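Local coordinates for protein Exo-arabinanase (Penicillium chrysogenum, PDB 3A72) that probably cleaves alpha-1,5-linked L-arabinan from its chain ends, binding arabinobiose in a pocket at the centre of a beta-propeller, at residues 23-28 / 312-317; 39-44 / 80-85; 93-98 / 185-190. All coordinates share one frame; numbering follows the deposited sequence.

Contact 1 of 3, residues 23-28 / 312-317; sequences TLYPRN and HGYTRA
Tyr-25 and Thr-315 lie alongside each other, their CA atoms 5.9 Å apart, where strand 23-30 runs beside the loop that enters strand 317-320; the two backbones travel in nearly the same direction, 8° apart. No direct backbone hydrogen bond joins the segments at this point. Instead, a water accepts from Tyr-25 N at 2.9 Å and donates to Tyr-314 O at 2.8 Å.

The Thr-315 side chain meets two side chains of the strand with different branches. A chi1 of -163° sends OG1 to Arg-27, opposite the backbone N, and puts CG2 over one face of the Tyr-25 ring, a CH-pi contact of 3.6 Å from CG2 to the ring centroid. Arg-27 starts out away from the loop but folds back at its second torsion, and its guanidinium then meets Thr-315 end-on. NH2 gives its bond to OG1 at 2.8 Å (N-H...O 153°), and NH1 reaches the carbonyl O of Thr-315 at 3.0 Å, on a lone pair in the carbonyl plane. NH1 also donates to OG1 along a more bent path and to Pro-26 O of its own strand, and CE2 of Tyr-25 sits above the centre of the guanidinium. Toward the start of the strand Leu-24 CD2 packs on Tyr-314 CD2 at 3.8 Å; at the other end of the loop segment, CB of Ala-317 touches the Pro-26 ring.

The buried positive charge is thus met by two carbonyls and a hydroxyl, which hold the guanidinium in a fixed rotation against the Tyr-25 ring. Tyr-25 and Tyr-314 both line the sugar pocket, each touching a different arabinofuranose, so this mixed polar and apolar seam between two propeller blades probably helps to fix the pocket wall.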
# COMPACT_ATOMS: atom_id res chain seq x y z
N THR A 23 5.21 15.38 1.75
CA THR A 23 5.08 13.98 2.11
C THR A 23 3.86 13.45 1.40
O THR A 23 2.93 14.20 1.08
CB THR A 23 4.92 13.78 3.64
OG1 THR A 23 3.73 14.42 4.14
CG2 THR A 23 6.06 14.40 4.40
N LEU A 24 3.83 12.15 1.16
CA LEU A 24 2.70 11.48 0.55
C LEU A 24 2.88 9.98 0.67
O LEU A 24 4.04 9.53 0.79
CB LEU A 24 2.62 11.81 -0.97
CG LEU A 24 1.24 11.62 -1.62
CD1 LEU A 24 0.26 12.71 -1.20
CD2 LEU A 24 1.39 11.60 -3.15
N TYR A 25 1.83 9.19 0.60
CA TYR A 25 1.90 7.77 0.37
C TYR A 25 2.47 7.04 1.60
O TYR A 25 3.59 6.52 1.59
CB TYR A 25 2.68 7.44 -0.90
CG TYR A 25 2.31 6.12 -1.54
CD1 TYR A 25 1.54 6.10 -2.71
CD2 TYR A 25 2.69 4.89 -0.98
CE1 TYR A 25 1.16 4.89 -3.32
CE2 TYR A 25 2.32 3.68 -1.60
CZ TYR A 25 1.57 3.70 -2.74
OH TYR A 25 1.21 2.54 -3.40
N PRO A 26 1.70 6.99 2.69
CA PRO A 26 2.19 6.36 3.92
C PRO A 26 2.21 4.87 3.77
O PRO A 26 1.24 4.27 3.28
CB PRO A 26 1.14 6.75 4.95
CG PRO A 26 -0.14 6.83 4.13
CD PRO A 26 0.29 7.44 2.82
N ARG A 27 3.24 4.21 4.27
CA ARG A 27 3.26 2.75 4.43
C ARG A 27 3.94 2.46 5.77
O ARG A 27 4.75 3.22 6.27
CB ARG A 27 3.93 2.03 3.26
CG ARG A 27 3.11 2.10 1.97
CD ARG A 27 1.88 1.24 2.05
NE ARG A 27 1.09 1.17 0.82
CZ ARG A 27 0.04 1.97 0.54
NH1 ARG A 27 -0.33 2.94 1.33
NH2 ARG A 27 -0.62 1.73 -0.58
N ASN A 28 3.63 1.27 6.33
CA ASN A 28 4.17 0.91 7.61
C ASN A 28 4.31 -0.61 7.70
O ASN A 28 3.82 -1.37 6.85
CB ASN A 28 3.32 1.52 8.73
CG ASN A 28 1.90 1.10 8.60
OD1 ASN A 28 1.53 -0.07 8.61
ND2 ASN A 28 0.98 1.99 8.44
N HIS A 312 -8.59 12.08 6.62
CA HIS A 312 -8.50 11.43 5.33
C HIS A 312 -7.16 11.75 4.67
O HIS A 312 -6.57 12.79 4.89
CB HIS A 312 -9.65 11.83 4.41
CG HIS A 312 -9.46 13.05 3.65
ND1 HIS A 312 -9.58 14.28 4.13
CD2 HIS A 312 -9.05 13.18 2.34
CE1 HIS A 312 -9.30 15.18 3.17
NE2 HIS A 312 -9.00 14.52 2.08
N GLY A 313 -6.70 10.83 3.82
CA GLY A 313 -5.52 11.11 3.03
C GLY A 313 -5.36 10.08 1.94
O GLY A 313 -5.94 9.01 1.94
N TYR A 314 -4.46 10.44 0.99
CA TYR A 314 -4.20 9.60 -0.16
C TYR A 314 -3.53 8.29 0.26
O TYR A 314 -2.53 8.28 1.01
CB TYR A 314 -3.27 10.34 -1.09
CG TYR A 314 -2.95 9.63 -2.41
CD1 TYR A 314 -3.94 9.30 -3.31
CD2 TYR A 314 -1.66 9.32 -2.72
CE1 TYR A 314 -3.68 8.66 -4.48
CE2 TYR A 314 -1.34 8.74 -3.93
CZ TYR A 314 -2.35 8.42 -4.82
OH TYR A 314 -2.04 7.88 -6.05
N THR A 315 -4.10 7.16 -0.23
CA THR A 315 -3.67 5.81 0.12
C THR A 315 -3.34 5.65 1.62
O THR A 315 -2.38 5.02 2.03
CB THR A 315 -2.56 5.32 -0.84
OG1 THR A 315 -2.46 3.87 -0.70
CG2 THR A 315 -1.20 5.90 -0.66
N ARG A 316 -4.23 6.22 2.44
CA ARG A 316 -4.12 6.10 3.89
C ARG A 316 -3.97 4.65 4.26
O ARG A 316 -4.71 3.79 3.78
CB ARG A 316 -5.35 6.76 4.53
CG ARG A 316 -5.28 6.88 6.03
CD ARG A 316 -6.44 7.65 6.61
NE ARG A 316 -7.68 6.90 6.43
CZ ARG A 316 -8.84 7.24 6.95
NH1 ARG A 316 -8.95 8.29 7.76
NH2 ARG A 316 -9.94 6.52 6.71
N ALA A 317 -2.98 4.37 5.12
CA ALA A 317 -2.54 3.01 5.40
C ALA A 317 -3.10 2.52 6.70
O ALA A 317 -3.17 3.23 7.71
CB ALA A 317 -1.02 2.94 5.42
O HOH W 1 -0.71 10.36 1.27

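Contact 2 of 3, residues 39-44 / 80-85. With AHR (alpha-L-arabinofuranose), chain B.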
# COMPACT_ATOMS: atom_id res chain seq x y z
N THR A 39 7.19 4.72 6.72
CA THR A 39 7.86 5.41 5.62
C THR A 39 6.83 6.11 4.75
O THR A 39 5.60 6.00 4.96
CB THR A 39 8.73 4.42 4.82
OG1 THR A 39 9.59 5.14 3.93
CG2 THR A 39 7.90 3.49 3.97
N TRP A 40 7.30 6.88 3.77
CA TRP A 40 6.51 7.72 2.92
C TRP A 40 7.38 8.24 1.80
O TRP A 40 8.61 8.20 1.89
CB TRP A 40 5.88 8.89 3.71
CG TRP A 40 6.88 9.71 4.45
CD1 TRP A 40 7.57 10.78 3.99
CD2 TRP A 40 7.32 9.49 5.80
NE1 TRP A 40 8.39 11.21 5.01
CE2 TRP A 40 8.29 10.49 6.12
CE3 TRP A 40 6.99 8.59 6.82
CZ2 TRP A 40 8.94 10.58 7.33
CZ3 TRP A 40 7.63 8.68 8.05
CH2 TRP A 40 8.57 9.68 8.30
N GLU A 41 6.76 8.74 0.75
CA GLU A 41 7.41 9.55 -0.25
C GLU A 41 7.83 10.88 0.36
O GLU A 41 6.99 11.60 0.94
CB GLU A 41 6.46 9.86 -1.42
CG GLU A 41 5.98 8.62 -2.17
CD GLU A 41 4.89 8.87 -3.18
OE1 GLU A 41 4.42 10.03 -3.30
OE2 GLU A 41 4.45 7.87 -3.84
N ASN A 42 9.12 11.18 0.28
CA ASN A 42 9.74 12.29 1.02
C ASN A 42 10.32 13.25 0.00
O ASN A 42 11.36 12.96 -0.64
CB ASN A 42 10.78 11.67 1.95
CG ASN A 42 11.37 12.63 2.96
OD1 ASN A 42 12.59 13.06 2.86
ND2 ASN A 42 10.64 13.02 3.88
N TYR A 43 9.65 14.36 -0.20
CA TYR A 43 9.92 15.29 -1.33
C TYR A 43 10.94 16.35 -0.92
O TYR A 43 10.70 17.54 -0.92
CB TYR A 43 8.63 15.90 -1.83
CG TYR A 43 7.67 14.93 -2.47
CD1 TYR A 43 7.53 14.90 -3.85
CD2 TYR A 43 6.90 14.03 -1.71
CE1 TYR A 43 6.66 14.03 -4.49
CE2 TYR A 43 6.02 13.15 -2.36
CZ TYR A 43 5.93 13.15 -3.74
OH TYR A 43 5.08 12.30 -4.40
N SER A 44 12.13 15.88 -0.60
CA SER A 44 13.24 16.75 -0.22
C SER A 44 13.78 17.41 -1.49
O SER A 44 13.79 16.85 -2.57
CB SER A 44 14.27 15.98 0.54
OG SER A 44 14.78 14.87 -0.20
N ARG A 80 11.65 7.52 -5.02
CA ARG A 80 10.77 8.67 -5.12
C ARG A 80 9.32 8.43 -4.81
O ARG A 80 8.68 9.22 -4.09
CB ARG A 80 10.91 9.30 -6.52
CG ARG A 80 10.24 10.67 -6.66
CD ARG A 80 10.50 11.31 -8.06
NE ARG A 80 11.94 11.34 -8.35
CZ ARG A 80 12.81 12.21 -7.91
NH1 ARG A 80 12.40 13.30 -7.24
NH2 ARG A 80 14.09 12.03 -8.16
N TYR A 81 8.75 7.37 -5.40
CA TYR A 81 7.33 7.09 -5.32
C TYR A 81 7.06 5.68 -4.72
O TYR A 81 7.79 4.72 -4.98
CB TYR A 81 6.64 7.12 -6.66
CG TYR A 81 6.37 8.47 -7.29
CD1 TYR A 81 6.57 9.69 -6.61
CD2 TYR A 81 5.90 8.52 -8.61
CE1 TYR A 81 6.30 10.91 -7.25
CE2 TYR A 81 5.64 9.71 -9.23
CZ TYR A 81 5.85 10.91 -8.54
OH TYR A 81 5.58 12.14 -9.14
N GLN A 82 5.97 5.62 -3.96
CA GLN A 82 5.26 4.37 -3.72
C GLN A 82 6.10 3.29 -3.02
O GLN A 82 6.21 2.17 -3.47
CB GLN A 82 4.68 3.85 -5.04
CG GLN A 82 3.69 4.85 -5.62
CD GLN A 82 3.76 5.06 -7.11
OE1 GLN A 82 4.25 4.19 -7.87
NE2 GLN A 82 3.25 6.19 -7.57
N PRO A 83 6.62 3.63 -1.82
CA PRO A 83 7.32 2.62 -1.03
C PRO A 83 6.34 1.58 -0.53
O PRO A 83 5.10 1.74 -0.52
CB PRO A 83 7.88 3.43 0.15
CG PRO A 83 6.87 4.53 0.34
CD PRO A 83 6.48 4.89 -1.09
N PHE A 84 6.88 0.47 -0.03
CA PHE A 84 6.12 -0.59 0.63
C PHE A 84 7.07 -1.36 1.50
O PHE A 84 8.08 -1.88 1.01
CB PHE A 84 5.45 -1.56 -0.39
CG PHE A 84 4.47 -2.46 0.30
CD1 PHE A 84 3.23 -1.99 0.63
CD2 PHE A 84 4.80 -3.73 0.72
CE1 PHE A 84 2.32 -2.72 1.33
CE2 PHE A 84 3.90 -4.50 1.42
CZ PHE A 84 2.66 -4.01 1.73
N LEU A 85 6.77 -1.48 2.80
CA LEU A 85 7.54 -2.25 3.77
C LEU A 85 6.92 -3.62 3.97
O LEU A 85 5.70 -3.73 4.10
CB LEU A 85 7.64 -1.53 5.09
CG LEU A 85 8.56 -0.33 5.12
CD1 LEU A 85 8.27 0.50 6.36
CD2 LEU A 85 10.02 -0.78 5.13
O5 AHR B . 2.48 8.22 -5.62
C5 AHR B . 2.75 9.49 -6.29
C4 AHR B . 1.62 9.76 -7.27
O4 AHR B . 1.66 8.73 -8.31
C3 AHR B . 1.87 11.03 -8.07
O3 AHR B . 1.40 12.21 -7.37
C2 AHR B . 0.97 10.77 -9.30
O2 AHR B . 1.40 11.50 -10.47
C1 AHR B . 1.12 9.26 -9.52
O HOH W 2 9.95 11.67 -3.21
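The contact of Glu-41 with Gln-82 is a polar junction between two adjacent propeller blades, placed at the sugar-binding end of strands 36-42 and 82-87. The short segments run roughly antiparallel (163°) with their axes 6.4 Å apart, yet belong to different sheets.

Glu-41 reaches across with its chain extended beyond CG. Its OE2 accepts from the backbone N of Gln-82 at 2.7 Å, on the anti lone pair, and from O5 of the bound arabinofuranose, also at 2.7 Å. The same O5 receives an almost straight bond (170°) from NE2 of Gln-82, whose OE1 accepts from Glu-151 N. The other oxygen of Glu-41, OE1, takes Tyr-43 OH at 2.6 Å from well above the carboxylate plane. Tyr-43 also brings its hydroxyl to within 3.4 Å of Tyr-81 CE1, the two side chains crossing at about a right angle, and C5 of the sugar rests over the centre of the Tyr-81 ring. Away from the pocket the contact is apolar: CG2 of Thr-39 touches Pro-83 CB and Leu-85 CD1.

A tyrosine face against a sugar carbon, next to a carboxylate and an amide that share one hydroxyl, is characteristic of a carbohydrate-binding site, here in the central pocket of a propeller.

Contact 3 of 3, residues 93-98 / 185-190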
# COMPACT_ATOMS: atom_id res chain seq x y z
N GLY A 93 13.81 -18.30 -0.41
CA GLY A 93 15.14 -18.50 -0.94
C GLY A 93 16.17 -18.40 0.15
O GLY A 93 16.10 -19.04 1.20
N SER A 94 17.16 -17.59 -0.06
CA SER A 94 18.30 -17.39 0.87
C SER A 94 17.96 -16.36 1.96
O SER A 94 18.81 -16.14 2.80
CB SER A 94 19.57 -16.93 0.14
OG SER A 94 19.43 -15.58 -0.32
N PHE A 95 16.77 -15.78 1.97
CA PHE A 95 16.38 -14.73 2.90
C PHE A 95 15.48 -15.28 4.00
O PHE A 95 14.36 -15.79 3.75
CB PHE A 95 15.68 -13.57 2.16
CG PHE A 95 16.58 -12.87 1.20
CD1 PHE A 95 17.28 -11.75 1.63
CD2 PHE A 95 16.77 -13.29 -0.10
CE1 PHE A 95 18.13 -11.09 0.77
CE2 PHE A 95 17.62 -12.64 -0.97
CZ PHE A 95 18.32 -11.54 -0.53
N LYS A 96 16.01 -15.23 5.24
CA LYS A 96 15.28 -15.76 6.38
C LYS A 96 13.97 -15.07 6.62
O LYS A 96 13.80 -13.88 6.33
CB LYS A 96 16.17 -15.55 7.68
CG LYS A 96 17.16 -16.64 7.90
CD LYS A 96 18.00 -16.37 9.16
CE LYS A 96 17.10 -16.12 10.35
NZ LYS A 96 17.99 -16.26 11.59
N LYS A 97 13.03 -15.78 7.28
CA LYS A 97 11.91 -15.15 7.97
C LYS A 97 12.41 -13.96 8.75
O LYS A 97 13.46 -14.07 9.43
CB LYS A 97 11.30 -16.16 8.90
CG LYS A 97 10.11 -15.69 9.71
CD LYS A 97 9.49 -16.76 10.54
CE LYS A 97 10.26 -17.28 11.74
NZ LYS A 97 9.41 -17.90 12.86
N GLY A 98 11.69 -12.86 8.68
CA GLY A 98 12.08 -11.67 9.40
C GLY A 98 12.99 -10.75 8.66
O GLY A 98 13.24 -9.61 9.12
N ASP A 185 13.26 -16.46 -4.81
CA ASP A 185 14.60 -16.16 -4.28
C ASP A 185 14.87 -14.66 -4.07
O ASP A 185 15.96 -14.31 -3.60
CB ASP A 185 15.68 -16.76 -5.16
CG ASP A 185 15.74 -16.25 -6.57
OD1 ASP A 185 15.06 -15.25 -6.88
OD2 ASP A 185 16.52 -16.83 -7.37
N LEU A 186 13.99 -13.74 -4.32
CA LEU A 186 14.02 -12.29 -4.33
C LEU A 186 14.86 -11.69 -5.44
O LEU A 186 14.95 -10.44 -5.52
CB LEU A 186 14.42 -11.77 -2.97
CG LEU A 186 13.63 -12.23 -1.77
CD1 LEU A 186 13.94 -11.32 -0.57
CD2 LEU A 186 12.14 -12.20 -2.02
N LYS A 187 15.50 -12.51 -6.29
CA LYS A 187 16.45 -12.08 -7.25
C LYS A 187 15.93 -12.27 -8.65
O LYS A 187 16.14 -11.38 -9.47
CB LYS A 187 17.74 -12.90 -7.08
CG LYS A 187 18.40 -12.63 -5.72
CD LYS A 187 19.50 -13.63 -5.56
CE LYS A 187 20.40 -13.46 -4.37
NZ LYS A 187 21.62 -14.36 -4.48
N ASN A 188 15.31 -13.37 -8.90
CA ASN A 188 14.85 -13.69 -10.24
C ASN A 188 13.34 -13.65 -10.19
O ASN A 188 12.78 -14.35 -9.35
CB ASN A 188 15.32 -15.07 -10.68
CG ASN A 188 16.82 -15.08 -10.78
OD1 ASN A 188 17.25 -14.60 -11.81
ND2 ASN A 188 17.53 -15.63 -9.77
N TRP A 189 12.75 -12.83 -11.07
CA TRP A 189 11.29 -12.69 -11.08
C TRP A 189 10.68 -13.41 -12.33
O TRP A 189 11.24 -13.39 -13.43
CB TRP A 189 10.87 -11.25 -11.07
CG TRP A 189 11.28 -10.56 -9.79
CD1 TRP A 189 12.50 -10.00 -9.51
CD2 TRP A 189 10.43 -10.41 -8.62
NE1 TRP A 189 12.40 -9.52 -8.27
CE2 TRP A 189 11.20 -9.73 -7.65
CE3 TRP A 189 9.11 -10.77 -8.31
CZ2 TRP A 189 10.71 -9.41 -6.40
CZ3 TRP A 189 8.61 -10.44 -7.05
CH2 TRP A 189 9.39 -9.77 -6.10
N GLY A 190 9.52 -14.06 -12.15
CA GLY A 190 8.83 -14.69 -13.23
C GLY A 190 8.15 -13.66 -14.12
O GLY A 190 8.23 -12.46 -13.90
O HOH W 3 17.67 -16.01 -2.44
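Gly-93 and Asp-185 bring two irregular loops together, their CA atoms only 4.1 Å apart, and a water links the backbones beside them, accepting from Ser-94 N and donating to Asp-185 O at 2.7 Å.

Phe-95 and Leu-186 make the apolar part of the contact. CD1 of Leu-186 lies over one face of the phenyl ring, a CH-pi approach of 3.7 Å from CD1 to the ring centroid and 23° off the normal, displaced toward the CG and CD2 side of the rim. At the ring's edge, near its plane, CE2 meets the carbonyl O of Asp-185 at 3.5 Å; this oxygen, which accepts from the water, thus also lies against the aromatic edge. The Asp-185 side chain, along with Thr-183 OG1, helps to shape the second loop: a first torsion of 62° turns the carboxylate back over its own loop, where OD1 accepts from the backbone N of both Lys-187 and Asn-188 in an Asx turn and Asx motif, and OD2 takes ND2 of Asn-188 at 2.9 Å.

The contact lies near the molecular surface, with Leu-186 buried beneath it. Leu-186 packs on Leu-161 of its own blade and crosses to Val-131 of strand 129-137, in the blade that carries Phe-95.

All three contacts join neighbouring blades of a six-bladed beta-propeller, at different radii. Contacts 1 and 2 adjoin near the axis, centres 10 Å apart; strands 23-30 and 36-42 are neighbours in one sheet, and Leu-24 O and Glu-41 N are probably hydrogen-bonded between them. This sheet is flanked by the blade of strand 317-320 through contact 1 and that of strand 82-87 through contact 2, and residues of both contacts line the central sugar pocket. Contact 3 lies farther out, its centre about 23 Å from that of contact 2, and joins the blade of 82-137, shared with contact 2, to that of 149-196. Contacts 2 and 3 follow in series along the chain, both enclosed by contact 1, which helps close the ring.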